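Local coordinates for protein thermophilic dibenzothiophene desulfurization enzyme C (Paenibacillus sp. A11-2, PDB 5XDG) that probably oxidises dibenzothiophene with reduced FMN and oxygen, first to the 5-oxide and then to the 5,5-dioxide, as a flavin monooxygenase of the DszC family, at residues G92-N97 and R121-N126; G125-E130 and A157-S162. One frame throughout, in Å; residues are numbered along the deposited sequence.

Contact 1: G92-N97 and R121-N126; sequences GYHFSN and RWFLGN. With FMN (flavin mononucleotide), chain E; 83U (dibenzothiophene 5-oxide), chain H.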
loop_
_atom_site.group_PDB
_atom_site.type_symbol
_atom_site.label_atom_id
_atom_site.label_comp_id
_atom_site.label_asym_id
_atom_site.label_seq_id
_atom_site.Cartn_x
_atom_site.Cartn_y
_atom_site.Cartn_z
ATOM N N GLY A 92 3.993 -21.172 22.374
ATOM C CA GLY A 92 5.219 -20.762 21.699
ATOM C C GLY A 92 6.305 -20.308 22.664
ATOM O O GLY A 92 7.474 -20.671 22.518
ATOM N N TYR A 93 5.944 -19.476 23.643
ATOM C CA TYR A 93 6.957 -18.985 24.578
ATOM C C TYR A 93 7.545 -20.115 25.402
ATOM O O TYR A 93 8.726 -20.070 25.770
ATOM C CB TYR A 93 6.369 -17.927 25.508
ATOM C CG TYR A 93 6.356 -16.551 24.902
ATOM C CD1 TYR A 93 7.023 -15.491 25.509
ATOM C CD2 TYR A 93 5.697 -16.315 23.702
ATOM C CE1 TYR A 93 7.015 -14.225 24.946
ATOM C CE2 TYR A 93 5.683 -15.066 23.133
ATOM C CZ TYR A 93 6.340 -14.020 23.756
ATOM O OH TYR A 93 6.308 -12.769 23.179
ATOM N N HIS A 94 6.736 -21.126 25.717
ATOM C CA HIS A 94 7.269 -22.306 26.386
ATOM C C HIS A 94 8.466 -22.867 25.617
ATOM O O HIS A 94 9.478 -23.248 26.216
ATOM C CB HIS A 94 6.154 -23.347 26.545
ATOM C CG HIS A 94 6.641 -24.725 26.871
ATOM N ND1 HIS A 94 6.862 -25.156 28.165
ATOM C CD2 HIS A 94 6.958 -25.769 26.066
ATOM C CE1 HIS A 94 7.279 -26.411 28.140
ATOM N NE2 HIS A 94 7.354 -26.803 26.878
ATOM N N PHE A 95 8.382 -22.889 24.284
ATOM C CA PHE A 95 9.479 -23.442 23.497
ATOM C C PHE A 95 10.640 -22.466 23.339
ATOM O O PHE A 95 11.782 -22.905 23.165
ATOM C CB PHE A 95 8.963 -23.920 22.143
ATOM C CG PHE A 95 8.161 -25.187 22.246
ATOM C CD1 PHE A 95 8.802 -26.408 22.414
ATOM C CD2 PHE A 95 6.783 -25.158 22.235
ATOM C CE1 PHE A 95 8.077 -27.586 22.549
ATOM C CE2 PHE A 95 6.050 -26.336 22.373
ATOM C CZ PHE A 95 6.701 -27.547 22.524
ATOM N N SER A 96 10.387 -21.157 23.385
ATOM C CA SER A 96 11.500 -20.216 23.504
ATOM C C SER A 96 12.253 -20.449 24.812
ATOM O O SER A 96 13.494 -20.514 24.834
ATOM C CB SER A 96 10.991 -18.775 23.416
ATOM O OG SER A 96 12.063 -17.848 23.611
ATOM N N ASN A 97 11.508 -20.581 25.913
ATOM C CA ASN A 97 12.117 -20.871 27.206
ATOM C C ASN A 97 12.863 -22.203 27.171
ATOM O O ASN A 97 13.988 -22.299 27.680
ATOM C CB ASN A 97 11.044 -20.894 28.303
ATOM C CG ASN A 97 10.336 -19.545 28.493
ATOM O OD1 ASN A 97 10.912 -18.483 28.270
ATOM N ND2 ASN A 97 9.069 -19.597 28.916
ATOM N N ARG A 121 4.894 -32.454 33.934
ATOM C CA ARG A 121 4.209 -31.731 32.851
ATOM C C ARG A 121 4.498 -30.229 32.922
ATOM O O ARG A 121 3.591 -29.390 32.971
ATOM C CB ARG A 121 2.703 -32.021 32.869
ATOM C CG ARG A 121 2.401 -33.502 33.119
ATOM C CD ARG A 121 0.972 -33.893 32.755
ATOM N NE ARG A 121 -0.018 -33.091 33.460
ATOM C CZ ARG A 121 -1.327 -33.337 33.430
ATOM N NH1 ARG A 121 -1.806 -34.359 32.732
ATOM N NH2 ARG A 121 -2.152 -32.554 34.092
ATOM N N TRP A 122 5.786 -29.896 32.935
ATOM C CA TRP A 122 6.213 -28.509 33.034
ATOM C C TRP A 122 5.671 -27.676 31.874
ATOM O O TRP A 122 5.786 -28.058 30.706
ATOM C CB TRP A 122 7.739 -28.428 33.037
ATOM C CG TRP A 122 8.410 -28.826 34.317
ATOM C CD1 TRP A 122 7.822 -29.294 35.458
ATOM C CD2 TRP A 122 9.816 -28.777 34.576
ATOM N NE1 TRP A 122 8.784 -29.548 36.412
ATOM C CE2 TRP A 122 10.017 -29.235 35.894
ATOM C CE3 TRP A 122 10.927 -28.393 33.814
ATOM C CZ2 TRP A 122 11.287 -29.320 36.473
ATOM C CZ3 TRP A 122 12.187 -28.473 34.387
ATOM C CH2 TRP A 122 12.358 -28.933 35.707
ATOM N N PHE A 123 5.098 -26.530 32.214
ATOM C CA PHE A 123 4.701 -25.497 31.263
ATOM C C PHE A 123 5.519 -24.281 31.681
ATOM O O PHE A 123 5.315 -23.731 32.770
ATOM C CB PHE A 123 3.181 -25.269 31.337
ATOM C CG PHE A 123 2.554 -24.676 30.086
ATOM C CD1 PHE A 123 3.188 -23.685 29.354
ATOM C CD2 PHE A 123 1.296 -25.108 29.672
ATOM C CE1 PHE A 123 2.580 -23.139 28.219
ATOM C CE2 PHE A 123 0.680 -24.572 28.545
ATOM C CZ PHE A 123 1.332 -23.583 27.816
ATOM N N LEU A 124 6.500 -23.907 30.861
ATOM C CA LEU A 124 7.510 -22.943 31.263
ATOM C C LEU A 124 7.032 -21.516 31.041
ATOM O O LEU A 124 6.341 -21.222 30.061
ATOM C CB LEU A 124 8.812 -23.176 30.489
ATOM C CG LEU A 124 9.422 -24.575 30.594
ATOM C CD1 LEU A 124 10.657 -24.710 29.695
ATOM C CD2 LEU A 124 9.777 -24.903 32.040
ATOM N N GLY A 125 7.405 -20.636 31.972
ATOM C CA GLY A 125 7.209 -19.211 31.817
ATOM C C GLY A 125 8.530 -18.494 32.028
ATOM O O GLY A 125 9.549 -19.111 32.348
ATOM N N ASN A 126 8.492 -17.178 31.862
ATOM C CA ASN A 126 9.731 -16.438 32.003
ATOM C C ASN A 126 9.476 -15.082 32.639
ATOM O O ASN A 126 8.375 -14.525 32.568
ATOM C CB ASN A 126 10.439 -16.258 30.659
ATOM C CG ASN A 126 9.842 -15.141 29.842
ATOM O OD1 ASN A 126 10.342 -14.010 29.848
ATOM N ND2 ASN A 126 8.748 -15.441 29.149
HETATM N N1 FMN E . 9.282 -9.670 27.122
HETATM C C2 FMN E . 9.937 -10.708 27.761
HETATM O O2 FMN E . 11.097 -10.547 28.147
HETATM N N3 FMN E . 9.300 -11.922 27.965
HETATM C C4 FMN E . 7.999 -12.098 27.534
HETATM O O4 FMN E . 7.417 -13.172 27.730
HETATM C C4A FMN E . 7.336 -11.053 26.890
HETATM N N5 FMN E . 6.035 -11.243 26.465
HETATM C C5A FMN E . 5.367 -10.215 25.822
HETATM C C6 FMN E . 4.048 -10.394 25.383
HETATM C C7 FMN E . 3.362 -9.370 24.729
HETATM C C7M FMN E . 1.943 -9.560 24.266
HETATM C C8 FMN E . 4.012 -8.158 24.529
HETATM C C8M FMN E . 3.377 -6.987 23.842
HETATM C C9 FMN E . 5.307 -7.986 24.964
HETATM C C9A FMN E . 6.012 -8.997 25.616
HETATM N N10 FMN E . 7.335 -8.796 26.009
HETATM C C10 FMN E . 7.980 -9.828 26.683
HETATM C "C1'" FMN E . 7.978 -7.424 25.856
HETATM C "C2'" FMN E . 8.977 -6.949 24.808
HETATM O "O2'" FMN E . 10.147 -7.743 24.858
HETATM C "C3'" FMN E . 9.298 -5.464 25.136
HETATM O "O3'" FMN E . 9.904 -5.407 26.416
HETATM C "C4'" FMN E . 8.092 -4.496 25.144
HETATM O "O4'" FMN E . 7.140 -4.967 24.219
HETATM C "C5'" FMN E . 8.459 -3.029 24.829
HETATM O "O5'" FMN E . 7.469 -2.085 25.236
HETATM P P FMN E . 7.335 -0.608 24.556
HETATM O O1P FMN E . 7.338 -0.770 23.045
HETATM O O2P FMN E . 6.035 0.063 24.947
HETATM O O3P FMN E . 8.459 0.306 24.994
HETATM C C4 83U H . 12.846 -11.649 25.626
HETATM C C7 83U H . 10.751 -14.486 25.405
HETATM C C1 83U H . 12.717 -13.691 26.565
HETATM O O1 83U H . 11.864 -12.376 23.574
HETATM C C10 83U H . 15.097 -10.740 26.892
HETATM S S1 83U H . 11.676 -12.224 25.038
HETATM C C2 83U H . 13.481 -12.468 26.543
HETATM C C3 83U H . 11.686 -13.507 25.662
HETATM C C5 83U H . 12.827 -14.906 27.233
HETATM C C6 83U H . 14.630 -12.009 27.181
HETATM C C8 83U H . 13.302 -10.384 25.330
HETATM C C9 83U H . 11.893 -15.893 26.985
HETATM C C11 83U H . 10.859 -15.683 26.077
HETATM C C12 83U H . 14.435 -9.932 25.972
HETATM O O HOH W 1 6.853 -17.704 28.811
#

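Contact 2: G125-E130 and A157-S162; sequences GNASSE and AFCSGS. With FMN (flavin mononucleotide), chain E; 83U (dibenzothiophene 5-oxide), chain H.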
loop_
_atom_site.group_PDB
_atom_site.type_symbol
_atom_site.label_atom_id
_atom_site.label_comp_id
_atom_site.label_asym_id
_atom_site.label_seq_id
_atom_site.Cartn_x
_atom_site.Cartn_y
_atom_site.Cartn_z
ATOM N N GLY A 125 7.405 -20.636 31.972
ATOM C CA GLY A 125 7.209 -19.211 31.817
ATOM C C GLY A 125 8.530 -18.494 32.028
ATOM O O GLY A 125 9.549 -19.111 32.348
ATOM N N ASN A 126 8.492 -17.178 31.862
ATOM C CA ASN A 126 9.731 -16.438 32.003
ATOM C C ASN A 126 9.476 -15.082 32.639
ATOM O O ASN A 126 8.375 -14.525 32.568
ATOM C CB ASN A 126 10.439 -16.258 30.659
ATOM C CG ASN A 126 9.842 -15.141 29.842
ATOM O OD1 ASN A 126 10.342 -14.010 29.848
ATOM N ND2 ASN A 126 8.748 -15.441 29.149
ATOM N N ALA A 127 10.542 -14.561 33.246
ATOM C CA ALA A 127 10.583 -13.230 33.844
ATOM C C ALA A 127 11.910 -12.612 33.408
ATOM O O ALA A 127 12.964 -12.915 33.985
ATOM C CB ALA A 127 10.458 -13.303 35.362
ATOM N N SER A 128 11.861 -11.750 32.386
ATOM C CA SER A 128 13.089 -11.297 31.729
ATOM C C SER A 128 13.142 -9.786 31.509
ATOM O O SER A 128 14.066 -9.114 31.983
ATOM C CB SER A 128 13.249 -12.009 30.386
ATOM O OG SER A 128 12.839 -13.362 30.481
ATOM N N SER A 129 12.173 -9.247 30.771
ATOM C CA SER A 129 12.169 -7.829 30.445
ATOM C C SER A 129 11.695 -7.005 31.642
ATOM O O SER A 129 11.217 -7.533 32.651
ATOM C CB SER A 129 11.287 -7.559 29.222
ATOM O OG SER A 129 11.841 -8.133 28.045
ATOM N N GLU A 130 11.835 -5.686 31.524
ATOM C CA GLU A 130 11.524 -4.784 32.622
ATOM C C GLU A 130 10.792 -3.563 32.074
ATOM O O GLU A 130 10.643 -3.395 30.859
ATOM C CB GLU A 130 12.802 -4.412 33.400
ATOM C CG GLU A 130 13.442 -5.641 34.068
ATOM C CD GLU A 130 14.673 -5.340 34.917
ATOM O OE1 GLU A 130 15.540 -6.240 35.033
ATOM O OE2 GLU A 130 14.773 -4.229 35.485
ATOM N N ALA A 157 8.765 -7.228 34.091
ATOM C CA ALA A 157 7.547 -6.895 33.369
ATOM C C ALA A 157 7.357 -7.868 32.213
ATOM O O ALA A 157 8.283 -8.581 31.817
ATOM C CB ALA A 157 7.593 -5.451 32.850
ATOM N N PHE A 158 6.134 -7.899 31.679
ATOM C CA PHE A 158 5.786 -8.757 30.540
ATOM C C PHE A 158 6.226 -10.210 30.766
ATOM O O PHE A 158 6.906 -10.823 29.935
ATOM C CB PHE A 158 6.385 -8.201 29.243
ATOM C CG PHE A 158 5.686 -6.972 28.715
ATOM C CD1 PHE A 158 4.479 -7.081 28.036
ATOM C CD2 PHE A 158 6.250 -5.714 28.869
ATOM C CE1 PHE A 158 3.835 -5.952 27.537
ATOM C CE2 PHE A 158 5.615 -4.582 28.368
ATOM C CZ PHE A 158 4.409 -4.702 27.701
ATOM N N CYS A 159 5.811 -10.782 31.898
ATOM C CA CYS A 159 6.262 -12.126 32.274
ATOM C C CYS A 159 5.298 -13.185 31.733
ATOM O O CYS A 159 4.534 -13.819 32.459
ATOM C CB CYS A 159 6.415 -12.226 33.786
ATOM S SG CYS A 159 7.620 -11.065 34.414
ATOM N N SER A 160 5.363 -13.386 30.421
ATOM C CA SER A 160 4.402 -14.268 29.769
ATOM C C SER A 160 4.393 -15.638 30.425
ATOM O O SER A 160 5.447 -16.230 30.685
ATOM C CB SER A 160 4.721 -14.414 28.282
ATOM O OG SER A 160 4.313 -13.257 27.581
ATOM N N GLY A 161 3.189 -16.147 30.672
ATOM C CA GLY A 161 3.050 -17.483 31.207
ATOM C C GLY A 161 3.548 -17.616 32.620
ATOM O O GLY A 161 3.776 -18.736 33.084
ATOM N N SER A 162 3.724 -16.489 33.318
ATOM C CA SER A 162 4.184 -16.520 34.701
ATOM C C SER A 162 3.160 -17.199 35.606
ATOM O O SER A 162 3.522 -17.997 36.476
ATOM C CB SER A 162 4.482 -15.096 35.179
ATOM O OG SER A 162 3.409 -14.210 34.873
HETATM N N1 FMN E . 9.282 -9.670 27.122
HETATM C C2 FMN E . 9.937 -10.708 27.761
HETATM O O2 FMN E . 11.097 -10.547 28.147
HETATM N N3 FMN E . 9.300 -11.922 27.965
HETATM C C4 FMN E . 7.999 -12.098 27.534
HETATM O O4 FMN E . 7.417 -13.172 27.730
HETATM C C4A FMN E . 7.336 -11.053 26.890
HETATM N N5 FMN E . 6.035 -11.243 26.465
HETATM C C5A FMN E . 5.367 -10.215 25.822
HETATM C C6 FMN E . 4.048 -10.394 25.383
HETATM C C7 FMN E . 3.362 -9.370 24.729
HETATM C C7M FMN E . 1.943 -9.560 24.266
HETATM C C8 FMN E . 4.012 -8.158 24.529
HETATM C C8M FMN E . 3.377 -6.987 23.842
HETATM C C9 FMN E . 5.307 -7.986 24.964
HETATM C C9A FMN E . 6.012 -8.997 25.616
HETATM N N10 FMN E . 7.335 -8.796 26.009
HETATM C C10 FMN E . 7.980 -9.828 26.683
HETATM C "C1'" FMN E . 7.978 -7.424 25.856
HETATM C "C2'" FMN E . 8.977 -6.949 24.808
HETATM O "O2'" FMN E . 10.147 -7.743 24.858
HETATM C "C3'" FMN E . 9.298 -5.464 25.136
HETATM O "O3'" FMN E . 9.904 -5.407 26.416
HETATM C "C4'" FMN E . 8.092 -4.496 25.144
HETATM O "O4'" FMN E . 7.140 -4.967 24.219
HETATM C "C5'" FMN E . 8.459 -3.029 24.829
HETATM O "O5'" FMN E . 7.469 -2.085 25.236
HETATM P P FMN E . 7.335 -0.608 24.556
HETATM O O1P FMN E . 7.338 -0.770 23.045
HETATM O O2P FMN E . 6.035 0.063 24.947
HETATM O O3P FMN E . 8.459 0.306 24.994
HETATM C C4 83U H . 12.846 -11.649 25.626
HETATM C C7 83U H . 10.751 -14.486 25.405
HETATM C C1 83U H . 12.717 -13.691 26.565
HETATM O O1 83U H . 11.864 -12.376 23.574
HETATM C C10 83U H . 15.097 -10.740 26.892
HETATM S S1 83U H . 11.676 -12.224 25.038
HETATM C C2 83U H . 13.481 -12.468 26.543
HETATM C C3 83U H . 11.686 -13.507 25.662
HETATM C C5 83U H . 12.827 -14.906 27.233
HETATM C C6 83U H . 14.630 -12.009 27.181
HETATM C C8 83U H . 13.302 -10.384 25.330
HETATM C C9 83U H . 11.893 -15.893 26.985
HETATM C C11 83U H . 10.859 -15.683 26.077
HETATM C C12 83U H . 14.435 -9.932 25.972
HETATM O O HOH W 1 6.853 -17.704 28.811
HETATM O O HOH W 2 9.408 -10.767 30.824
#

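Contact 1: G92-N97 and R121-N126
His-94 brings ND1 of its imidazole against Leu-124, whose CG lies 3.6 Å from ND1. ND1 accepts the backbone N-H of Leu-124 at 3.0 Å, nearly straight at 173° and in the ring plane. CG of His-94 stands anti to the backbone N (chi1 164°), which swings the ring from helix 85-104 toward the backbone of Leu-124. NE2 is bonded to the backbone O of Leu-55, and the ring is thus held at both nitrogens. One helical turn on, Asn-97 crosses Asn-126 at about a right angle, its OD1 3.3 Å from CB of Asn-126, and a water accepts from ND2 of both. Asn-126 pairs with the pyrimidine edge of the flavin, OD1 accepting from FMN N3 and ND2 donating to FMN O4, both at 3.0 Å; OD1 also accepts from Ser-128 OG. FMN O4 also meets the edge of the Tyr-93 ring, whose OH is bonded to His-385. OD1 of Asn-97 lies 3.1 Å from C9 of the bound dibenzothiophene 5-oxide and is buried with no polar partner. ND1 accepts and NE2 faces a carbonyl, so His-94 is probably neutral, with its proton on NE2.

Contact 2: G125-E130 and A157-S162
Ser-129 and Ser-160 both set OG anti to their carbonyl carbons (chi1 -67° and -76°), which turns the two hydroxyls to the flavin, one from each segment. This is the middle-domain side of the FMN site in this acyl-CoA dehydrogenase-like fold, where the end of strand 124-127 runs against the loop 157-162. Ser-129 OG donates to FMN O2 at a short 2.5 Å, and Ser-160 OG donates to FMN N5 at 2.9 Å while also bonding Ser-212 and His-89. Phe-158, by contrast, puts CD1 3.3 Å from FMN C9, with C1' of the ribityl chain over one face of its ring. Ser-128 OG donates to OD1 of Asn-126, helping to fix which end of that amide faces FMN N3. A leucine in place of Asn-126 would probably leave FMN N3 and the Ser-128 hydroxyl without their acceptor and the flavin edge less firmly oriented. The backbones are joined by Ala-157 N to Ser-129 O at 2.9 Å and, weakly, by Asn-126 N to Ser-160 O. A type II turn from Cys-159 to Ser-162 places Gly-161 at positive phi beside Gly-125. Away from the flavin, SG of Cys-159 rests 3.7 Å from CB of Ala-127.

Contacts 1 and 2 meet at Gly-125 and Asn-126 on strand 124-127, their centres about 11 Å apart. Contact 1 joins the strand to helix 85-104 of the N-terminal domain, and contact 2 joins its far end to the loop 157-162, so the flavin site is built where these elements converge. They touch directly where CD1 of Tyr-93 packs 3.8 Å from CB of Ser-160. A shared water bridges them, accepting from Asn-97 and Asn-126 and donating 2.8 Å to Ser-160 O. Both contacts also reach the dibenzothiophene 5-oxide. Arg-279, Ala-365 and Arg-366 of the second subunit, with His-388 of the same chain, add further hydrogen bonds to FMN, which therefore draws on two chains.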